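Local coordinates for protein beta-galactosidase (Marinomonas sp. ef1, PDB 6Y2K) that probably hydrolyses terminal beta-galactosides as a cold-active, hexameric beta-galactosidase of glycoside hydrolase family 42, at residues L66-A75 / A133-N141; V121-P132 / Q226-R237. All coordinates share one frame; numbering follows the deposited sequence.

Contact 1 (L66-A75 / A133-N141); sequences LKVILGTPTA and AVASWQTDN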
loop_
_atom_site.group_PDB
_atom_site.type_symbol
_atom_site.label_atom_id
_atom_site.label_comp_id
_atom_site.label_asym_id
_atom_site.label_seq_id
_atom_site.Cartn_x
_atom_site.Cartn_y
_atom_site.Cartn_z
ATOM N N LEU A 66 22.481 19.058 52.655
ATOM C CA LEU A 66 22.463 19.185 51.193
ATOM C C LEU A 66 23.594 20.082 50.718
ATOM O O LEU A 66 23.799 21.168 51.263
ATOM C CB LEU A 66 21.119 19.736 50.718
ATOM C CG LEU A 66 19.930 18.851 51.105
ATOM C CD1 LEU A 66 18.618 19.615 51.039
ATOM C CD2 LEU A 66 19.895 17.600 50.231
ATOM N N LYS A 67 24.324 19.610 49.710
ATOM C CA LYS A 67 25.403 20.353 49.081
ATOM C C LYS A 67 24.838 21.173 47.934
ATOM O O LYS A 67 24.070 20.653 47.132
ATOM C CB LYS A 67 26.456 19.390 48.536
ATOM C CG LYS A 67 27.236 18.646 49.608
ATOM C CD LYS A 67 28.407 17.895 48.991
ATOM C CE LYS A 67 29.409 17.451 50.045
ATOM N NZ LYS A 67 28.760 16.615 51.093
ATOM N N VAL A 68 25.226 22.443 47.839
ATOM C CA VAL A 68 24.591 23.364 46.897
ATOM C C VAL A 68 25.470 23.650 45.681
ATOM O O VAL A 68 26.677 23.862 45.811
ATOM C CB VAL A 68 24.165 24.677 47.583
ATOM C CG1 VAL A 68 23.621 25.680 46.556
ATOM C CG2 VAL A 68 23.110 24.381 48.644
ATOM N N ILE A 69 24.837 23.635 44.504
ATOM C CA ILE A 69 25.433 24.103 43.260
ATOM C C ILE A 69 24.824 25.477 43.011
ATOM O O ILE A 69 23.626 25.577 42.756
ATOM C CB ILE A 69 25.097 23.175 42.062
ATOM C CG1 ILE A 69 25.556 21.730 42.319
ATOM C CG2 ILE A 69 25.716 23.713 40.772
ATOM C CD1 ILE A 69 24.790 20.688 41.519
ATOM N N LEU A 70 25.639 26.529 43.084
ATOM C CA LEU A 70 25.140 27.902 42.984
ATOM C C LEU A 70 25.295 28.377 41.539
ATOM O O LEU A 70 26.390 28.347 40.992
ATOM C CB LEU A 70 25.931 28.835 43.913
ATOM C CG LEU A 70 25.195 29.813 44.829
ATOM C CD1 LEU A 70 26.153 30.913 45.290
ATOM C CD2 LEU A 70 23.919 30.401 44.243
ATOM N N GLY A 71 24.206 28.811 40.920
ATOM C CA GLY A 71 24.261 29.314 39.537
ATOM C C GLY A 71 24.448 30.825 39.458
ATOM O O GLY A 71 23.725 31.555 40.125
ATOM N N THR A 72 25.397 31.298 38.642
ATOM C CA THR A 72 25.487 32.722 38.341
ATOM C C THR A 72 24.273 33.063 37.460
ATOM O O THR A 72 23.897 32.263 36.603
ATOM C CB THR A 72 26.812 33.162 37.655
ATOM O OG1 THR A 72 26.927 32.609 36.334
ATOM C CG2 THR A 72 28.010 32.770 38.495
ATOM N N PRO A 73 23.653 34.232 37.679
ATOM C CA PRO A 73 22.361 34.551 37.078
ATOM C C PRO A 73 22.411 35.259 35.711
ATOM O O PRO A 73 21.442 35.923 35.319
ATOM C CB PRO A 73 21.741 35.464 38.137
ATOM C CG PRO A 73 22.913 36.247 38.612
ATOM C CD PRO A 73 24.035 35.247 38.681
ATOM N N THR A 74 23.493 35.062 34.967
ATOM C CA THR A 74 23.778 35.868 33.777
ATOM C C THR A 74 23.013 35.457 32.503
ATOM O O THR A 74 23.087 36.164 31.493
ATOM C CB THR A 74 25.291 35.899 33.484
ATOM O OG1 THR A 74 25.796 34.566 33.366
ATOM C CG2 THR A 74 26.043 36.608 34.595
ATOM N N ALA A 75 22.279 34.347 32.545
ATOM C CA ALA A 75 21.447 33.917 31.414
ATOM C C ALA A 75 20.246 34.819 31.204
ATOM O O ALA A 75 19.753 34.936 30.077
ATOM C CB ALA A 75 20.971 32.483 31.616
ATOM N N ALA A 133 27.804 25.663 52.637
ATOM C CA ALA A 133 26.804 25.002 51.780
ATOM C C ALA A 133 27.227 24.875 50.314
ATOM O O ALA A 133 26.787 23.959 49.639
ATOM C CB ALA A 133 25.458 25.736 51.853
ATOM N N VAL A 134 28.054 25.791 49.818
ATOM C CA VAL A 134 28.340 25.861 48.382
ATOM C C VAL A 134 29.474 24.909 48.021
ATOM O O VAL A 134 30.622 25.122 48.409
ATOM C CB VAL A 134 28.654 27.304 47.932
ATOM C CG1 VAL A 134 29.015 27.357 46.448
ATOM C CG2 VAL A 134 27.465 28.210 48.215
ATOM N N ALA A 135 29.131 23.849 47.286
ATOM C CA ALA A 135 30.097 22.849 46.841
ATOM C C ALA A 135 30.574 23.082 45.410
ATOM O O ALA A 135 31.640 22.592 45.023
ATOM C CB ALA A 135 29.486 21.465 46.968
ATOM N N SER A 136 29.801 23.851 44.640
ATOM C CA SER A 136 29.994 23.962 43.204
ATOM C C SER A 136 29.336 25.223 42.659
ATOM O O SER A 136 28.393 25.738 43.266
ATOM C CB SER A 136 29.376 22.722 42.543
ATOM O OG SER A 136 29.321 22.842 41.134
ATOM N N TRP A 137 29.819 25.706 41.511
ATOM C CA TRP A 137 29.165 26.803 40.794
ATOM C C TRP A 137 28.842 26.393 39.369
ATOM O O TRP A 137 29.697 25.825 38.692
ATOM C CB TRP A 137 30.065 28.038 40.723
ATOM C CG TRP A 137 30.340 28.732 42.025
ATOM C CD1 TRP A 137 31.260 28.374 42.962
ATOM C CD2 TRP A 137 29.716 29.923 42.506
ATOM N NE1 TRP A 137 31.240 29.261 44.003
ATOM C CE2 TRP A 137 30.308 30.228 43.747
ATOM C CE3 TRP A 137 28.722 30.773 42.001
ATOM C CZ2 TRP A 137 29.936 31.349 44.502
ATOM C CZ3 TRP A 137 28.351 31.889 42.748
ATOM C CH2 TRP A 137 28.952 32.163 43.988
ATOM N N GLN A 138 27.623 26.701 38.918
ATOM C CA GLN A 138 27.259 26.628 37.494
ATOM C C GLN A 138 27.370 28.025 36.902
ATOM O O GLN A 138 26.716 28.953 37.388
ATOM C CB GLN A 138 25.822 26.122 37.306
ATOM C CG GLN A 138 25.361 26.095 35.843
ATOM C CD GLN A 138 23.922 25.664 35.684
ATOM O OE1 GLN A 138 23.608 24.493 35.850
ATOM N NE2 GLN A 138 23.039 26.607 35.352
ATOM N N THR A 139 28.183 28.186 35.860
ATOM C CA THR A 139 28.251 29.460 35.139
ATOM C C THR A 139 27.044 29.606 34.214
ATOM O O THR A 139 26.787 28.733 33.400
ATOM C CB THR A 139 29.530 29.574 34.302
ATOM O OG1 THR A 139 29.673 28.410 33.478
ATOM C CG2 THR A 139 30.746 29.713 35.213
ATOM N N ASP A 140 26.291 30.693 34.359
ATOM C CA ASP A 140 25.225 31.030 33.411
ATOM C C ASP A 140 24.192 29.860 33.386
ATOM O O ASP A 140 23.896 29.267 34.445
ATOM C CB ASP A 140 25.879 31.358 32.048
ATOM C CG ASP A 140 24.992 32.182 31.106
ATOM O OD1 ASP A 140 24.217 31.552 30.335
ATOM O OD2 ASP A 140 25.131 33.431 31.070
ATOM N N ASN A 141 23.625 29.552 32.219
ATOM C CA ASN A 141 22.669 28.455 32.064
ATOM C C ASN A 141 22.478 28.157 30.575
ATOM O O ASN A 141 21.908 28.970 29.853
ATOM C CB ASN A 141 21.309 28.796 32.686
ATOM C CG ASN A 141 20.376 27.595 32.713
ATOM O OD1 ASN A 141 20.522 26.692 33.561
ATOM N ND2 ASN A 141 19.425 27.561 31.777
#
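In the TIM barrel, strands 67-71 and 134-138 are parallel neighbours, joined by a backbone ladder and, beyond Gly71, by threonines and an aspartate. Near the start Val68 O accepts Ala135 N at 2.9 Å and, weakly, Ser136 N, the mark of a beta bulge that shifts the register by one residue. On the face toward the surrounding helices, Leu70 lies beside Trp137 and points the same way: its CB sits over the six-membered ring, and its CD1 comes within 3.3 Å of Trp137 CH2. The indole offers a broad apolar face to these two leucine carbons. Past the strand ends, Asp140 N donates almost straight (169°) to Thr72 OG1 at 2.8 Å, a hydroxyl also hydrogen-bonded to Gln226 OE1. Asp140 CG stands anti to the backbone N (chi1 -160°), which brings OD2 to Thr74 OG1 at 2.6 Å, on the anti side. OD1 accepts Asn141 N at 2.8 Å and pairs with Arg104. Replacing Asp140 by an alanine is likely to take one carboxylate from Arg104 and an acceptor from the Thr74 hydroxyl. Such polar ties between loops at the C-terminal strand ends fit a TIM-barrel glycosidase, whose active site opens there.

Contact 2 (V121-P132 / Q226-R237); sequences VTMMAERYGHHP and QVDILREHSAGR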
loop_
_atom_site.group_PDB
_atom_site.type_symbol
_atom_site.label_atom_id
_atom_site.label_comp_id
_atom_site.label_asym_id
_atom_site.label_seq_id
_atom_site.Cartn_x
_atom_site.Cartn_y
_atom_site.Cartn_z
ATOM N N VAL A 121 29.029 38.691 39.084
ATOM C CA VAL A 121 29.702 37.451 39.469
ATOM C C VAL A 121 30.710 37.708 40.597
ATOM O O VAL A 121 30.838 36.883 41.504
ATOM C CB VAL A 121 30.357 36.734 38.271
ATOM C CG1 VAL A 121 31.173 35.525 38.734
ATOM C CG2 VAL A 121 29.277 36.277 37.293
ATOM N N THR A 122 31.409 38.838 40.540
ATOM C CA THR A 122 32.286 39.250 41.638
ATOM C C THR A 122 31.499 39.459 42.931
ATOM O O THR A 122 31.900 38.947 43.980
ATOM C CB THR A 122 33.084 40.518 41.294
ATOM O OG1 THR A 122 33.891 40.266 40.140
ATOM C CG2 THR A 122 33.997 40.930 42.471
ATOM N N MET A 123 30.382 40.188 42.861
ATOM C CA MET A 123 29.513 40.365 44.035
ATOM C C MET A 123 29.105 39.030 44.657
ATOM O O MET A 123 29.239 38.842 45.865
ATOM C CB MET A 123 28.242 41.149 43.688
ATOM C CG MET A 123 28.400 42.658 43.614
ATOM S SD MET A 123 26.782 43.475 43.665
ATOM C CE MET A 123 26.080 42.948 42.118
ATOM N N MET A 124 28.609 38.109 43.827
ATOM C CA MET A 124 28.160 36.781 44.295
ATOM C C MET A 124 29.277 35.919 44.848
ATOM O O MET A 124 29.109 35.291 45.893
ATOM C CB MET A 124 27.495 35.979 43.173
ATOM C CG MET A 124 25.994 36.087 43.124
ATOM S SD MET A 124 25.295 34.846 42.015
ATOM C CE MET A 124 24.451 33.685 43.082
ATOM N N ALA A 125 30.382 35.856 44.111
ATOM C CA ALA A 125 31.550 35.065 44.510
ATOM C C ALA A 125 32.198 35.561 45.814
ATOM O O ALA A 125 32.699 34.754 46.600
ATOM C CB ALA A 125 32.573 35.056 43.394
ATOM N N GLU A 126 32.209 36.880 46.024
ATOM C CA GLU A 126 32.738 37.442 47.264
ATOM C C GLU A 126 31.821 37.089 48.441
ATOM O O GLU A 126 32.305 36.689 49.496
ATOM C CB GLU A 126 33.006 38.953 47.126
ATOM C CG GLU A 126 34.258 39.210 46.288
ATOM C CD GLU A 126 34.497 40.665 45.921
ATOM O OE1 GLU A 126 33.540 41.467 45.887
ATOM O OE2 GLU A 126 35.666 41.002 45.640
ATOM N N ARG A 127 30.507 37.190 48.249
ATOM C CA ARG A 127 29.563 36.876 49.324
ATOM C C ARG A 127 29.492 35.379 49.670
ATOM O O ARG A 127 29.426 35.024 50.861
ATOM C CB ARG A 127 28.153 37.386 48.993
ATOM C CG ARG A 127 27.182 37.297 50.169
ATOM C CD ARG A 127 25.910 38.110 49.963
ATOM N NE ARG A 127 25.126 38.214 51.200
ATOM C CZ ARG A 127 25.356 39.083 52.195
ATOM N NH1 ARG A 127 26.353 39.959 52.136
ATOM N NH2 ARG A 127 24.582 39.071 53.277
ATOM N N TYR A 128 29.488 34.512 48.651
ATOM C CA TYR A 128 29.169 33.087 48.845
ATOM C C TYR A 128 30.274 32.106 48.509
ATOM O O TYR A 128 30.102 30.899 48.739
ATOM C CB TYR A 128 27.929 32.711 48.020
ATOM C CG TYR A 128 26.693 33.488 48.387
ATOM C CD1 TYR A 128 26.053 33.288 49.605
ATOM C CD2 TYR A 128 26.167 34.430 47.521
ATOM C CE1 TYR A 128 24.915 34.002 49.938
ATOM C CE2 TYR A 128 25.040 35.147 47.845
ATOM C CZ TYR A 128 24.417 34.933 49.049
ATOM O OH TYR A 128 23.294 35.661 49.325
ATOM N N GLY A 129 31.398 32.592 47.982
ATOM C CA GLY A 129 32.492 31.725 47.546
ATOM C C GLY A 129 33.094 30.827 48.618
ATOM O O GLY A 129 33.687 29.792 48.286
ATOM N N HIS A 130 32.955 31.216 49.890
ATOM C CA HIS A 130 33.415 30.390 51.029
ATOM C C HIS A 130 32.294 29.919 51.957
ATOM O O HIS A 130 32.553 29.440 53.058
ATOM C CB HIS A 130 34.492 31.148 51.816
ATOM C CG HIS A 130 35.704 31.465 50.999
ATOM N ND1 HIS A 130 36.332 32.689 51.041
ATOM C CD2 HIS A 130 36.388 30.725 50.097
ATOM C CE1 HIS A 130 37.360 32.684 50.210
ATOM N NE2 HIS A 130 37.414 31.504 49.622
ATOM N N HIS A 131 31.050 30.009 51.496
ATOM C CA HIS A 131 29.911 29.539 52.267
ATOM C C HIS A 131 30.001 28.006 52.350
ATOM O O HIS A 131 30.255 27.361 51.326
ATOM C CB HIS A 131 28.613 29.985 51.595
ATOM C CG HIS A 131 27.404 29.845 52.461
ATOM N ND1 HIS A 131 26.887 28.623 52.816
ATOM C CD2 HIS A 131 26.601 30.774 53.032
ATOM C CE1 HIS A 131 25.826 28.804 53.584
ATOM N NE2 HIS A 131 25.631 30.101 53.727
ATOM N N PRO A 132 29.822 27.416 53.559
ATOM C CA PRO A 132 29.994 25.964 53.697
ATOM C C PRO A 132 28.960 25.094 52.967
ATOM O O PRO A 132 29.214 23.915 52.745
ATOM C CB PRO A 132 29.923 25.730 55.220
ATOM C CG PRO A 132 29.188 26.905 55.759
ATOM C CD PRO A 132 29.526 28.060 54.856
ATOM N N GLN A 226 34.077 34.546 34.076
ATOM C CA GLN A 226 33.406 34.059 35.284
ATOM C C GLN A 226 34.285 33.048 36.023
ATOM O O GLN A 226 34.420 33.114 37.245
ATOM C CB GLN A 226 32.030 33.461 34.956
ATOM C CG GLN A 226 31.087 34.452 34.261
ATOM C CD GLN A 226 29.610 34.071 34.305
ATOM O OE1 GLN A 226 29.181 33.289 35.173
ATOM N NE2 GLN A 226 28.833 34.602 33.389
ATOM N N VAL A 227 34.891 32.128 35.280
ATOM C CA VAL A 227 35.800 31.131 35.864
ATOM C C VAL A 227 36.951 31.797 36.646
ATOM O O VAL A 227 37.280 31.367 37.758
ATOM C CB VAL A 227 36.368 30.184 34.769
ATOM C CG1 VAL A 227 37.566 29.379 35.273
ATOM C CG2 VAL A 227 35.285 29.242 34.255
ATOM N N ASP A 228 37.567 32.827 36.063
ATOM C CA ASP A 228 38.696 33.506 36.727
ATOM C C ASP A 228 38.278 34.101 38.082
ATOM O O ASP A 228 39.009 33.957 39.075
ATOM C CB ASP A 228 39.315 34.582 35.840
ATOM C CG ASP A 228 40.063 34.018 34.641
ATOM O OD1 ASP A 228 40.370 32.807 34.585
ATOM O OD2 ASP A 228 40.362 34.821 33.742
ATOM N N ILE A 229 37.097 34.725 38.122
ATOM C CA ILE A 229 36.539 35.268 39.365
ATOM C C ILE A 229 36.263 34.165 40.392
ATOM O O ILE A 229 36.581 34.328 41.582
ATOM C CB ILE A 229 35.233 36.055 39.103
ATOM C CG1 ILE A 229 35.519 37.314 38.277
ATOM C CG2 ILE A 229 34.546 36.446 40.414
ATOM C CD1 ILE A 229 34.304 37.871 37.565
ATOM N N LEU A 230 35.661 33.063 39.931
ATOM C CA LEU A 230 35.297 31.962 40.809
ATOM C C LEU A 230 36.526 31.194 41.330
ATOM O O LEU A 230 36.507 30.744 42.480
ATOM C CB LEU A 230 34.288 31.024 40.130
ATOM C CG LEU A 230 32.914 31.655 39.832
ATOM C CD1 LEU A 230 32.122 30.820 38.830
ATOM C CD2 LEU A 230 32.112 31.872 41.108
ATOM N N ARG A 231 37.577 31.063 40.517
ATOM C CA ARG A 231 38.857 30.482 40.979
ATOM C C ARG A 231 39.482 31.287 42.118
ATOM O O ARG A 231 40.006 30.711 43.075
ATOM C CB ARG A 231 39.898 30.412 39.850
ATOM C CG ARG A 231 39.636 29.412 38.738
ATOM C CD ARG A 231 39.441 28.005 39.251
ATOM N NE ARG A 231 39.305 27.056 38.149
ATOM C CZ ARG A 231 38.810 25.826 38.267
ATOM N NH1 ARG A 231 38.381 25.355 39.447
ATOM N NH2 ARG A 231 38.728 25.066 37.183
ATOM N N GLU A 232 39.441 32.612 41.988
ATOM C CA GLU A 232 40.006 33.523 42.990
ATOM C C GLU A 232 39.222 33.460 44.303
ATOM O O GLU A 232 39.809 33.266 45.371
ATOM C CB GLU A 232 40.029 34.958 42.430
ATOM C CG GLU A 232 40.471 36.073 43.379
ATOM C CD GLU A 232 41.888 35.929 43.911
ATOM O OE1 GLU A 232 42.205 36.620 44.910
ATOM O OE2 GLU A 232 42.698 35.154 43.344
ATOM N N HIS A 233 37.901 33.595 44.212
ATOM C CA HIS A 233 37.057 33.785 45.395
ATOM C C HIS A 233 36.327 32.548 45.895
ATOM O O HIS A 233 35.690 32.615 46.943
ATOM C CB HIS A 233 36.058 34.911 45.136
ATOM C CG HIS A 233 36.713 36.230 44.888
ATOM N ND1 HIS A 233 37.352 36.938 45.883
ATOM C CD2 HIS A 233 36.860 36.956 43.755
ATOM C CE1 HIS A 233 37.857 38.048 45.376
ATOM N NE2 HIS A 233 37.565 38.087 44.088
ATOM N N SER A 234 36.412 31.430 45.172
ATOM C CA SER A 234 35.754 30.189 45.599
ATOM C C SER A 234 36.620 28.960 45.320
ATOM O O SER A 234 36.170 27.978 44.711
ATOM C CB SER A 234 34.376 30.063 44.947
ATOM O OG SER A 234 33.564 29.110 45.625
ATOM N N ALA A 235 37.862 29.023 45.804
ATOM C CA ALA A 235 38.807 27.905 45.731
ATOM C C ALA A 235 38.212 26.628 46.309
ATOM O O ALA A 235 37.503 26.658 47.324
ATOM C CB ALA A 235 40.101 28.247 46.466
ATOM N N GLY A 236 38.471 25.513 45.630
ATOM C CA GLY A 236 37.973 24.210 46.060
ATOM C C GLY A 236 36.601 23.814 45.540
ATOM O O GLY A 236 36.235 22.644 45.648
ATOM N N ARG A 237 35.835 24.766 44.991
ATOM C CA ARG A 237 34.492 24.477 44.463
ATOM C C ARG A 237 34.582 23.973 43.012
ATOM O O ARG A 237 35.364 24.503 42.226
ATOM C CB ARG A 237 33.598 25.722 44.528
ATOM C CG ARG A 237 32.939 25.955 45.877
ATOM C CD ARG A 237 33.929 26.203 47.013
ATOM N NE ARG A 237 33.226 26.417 48.278
ATOM C CZ ARG A 237 33.813 26.707 49.438
ATOM N NH1 ARG A 237 33.069 26.877 50.526
ATOM N NH2 ARG A 237 35.136 26.845 49.520
HETATM O O HOH W 1 34.565 34.400 48.707
HETATM O O HOH W 2 39.107 31.377 47.271
HETATM O O HOH W 3 33.977 26.396 53.433
#
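Ser234 OG donates to Gly129 O at 2.7 Å, lying in the carbonyl plane on a lone pair, and is itself hydrogen-bonded to Trp137 NE1, so this small buried hydroxyl ties both helix ends to the barrel strand. Glycine suits position 129, since a CB there would run into the carbonyl of His233. The same Gly129 O stands over the face of the Arg237 guanidinium, 3.3 Å from CZ. Arg237 bends at chi2 (63°), which turns its flat end back to the 129-131 loop: NH1 reaches His131 O at 3.0 Å, within the guanidinium plane but 60° above that of the carbonyl, while NH2 bonds to Ala235 O and NE to Val134 O. Every nitrogen of the group thus finds a carbonyl, as befits an arginine among loop backbones. His130 lays its ring face over His233 O, and at the ring's edge its NE2 meets a water at 2.9 Å that also bonds to Glu232 O and Ala235 N. Farther along, the helices pack through apolar groups. Ile229 CG2 touches Ala125 CB at 3.8 Å and Val121 CG1 at 3.9 Å; the small alanine lets the branched side chain come close, and Leu230 CD2 reaches the same methyl. Ile229 CD1 extends across Thr122, whose OG1 is bonded back to Arg118 O. The axes of 121-128 and 226-233 come within 9.2 Å and cross at -20°: these are neighbouring, nearly parallel helices of the outer layer of a TIM barrel, flanking strands 67-71 and 134-138.

The centres of the two contacts lie about 10 Å apart, contact 1 within the barrel wall and contact 2 in the helical layer around it. Along the chain their segments alternate: strand 67-71, helix 111-128, strand 134-138, then helix 205-233, which precedes strand 238-244. Strands 67-71 and 134-138 are the third and fourth of the eight barrel strands, and helix 111-128 lies on the connection that joins them. The layers meet through Leu70 against Met124 and Trp137 against Leu230, while a probable hydrogen bond joins Thr72 OG1 to Gln226 OE1. Apolar packing between wall and helices is thus supplemented by polar ties within the domain that probably carries the active site.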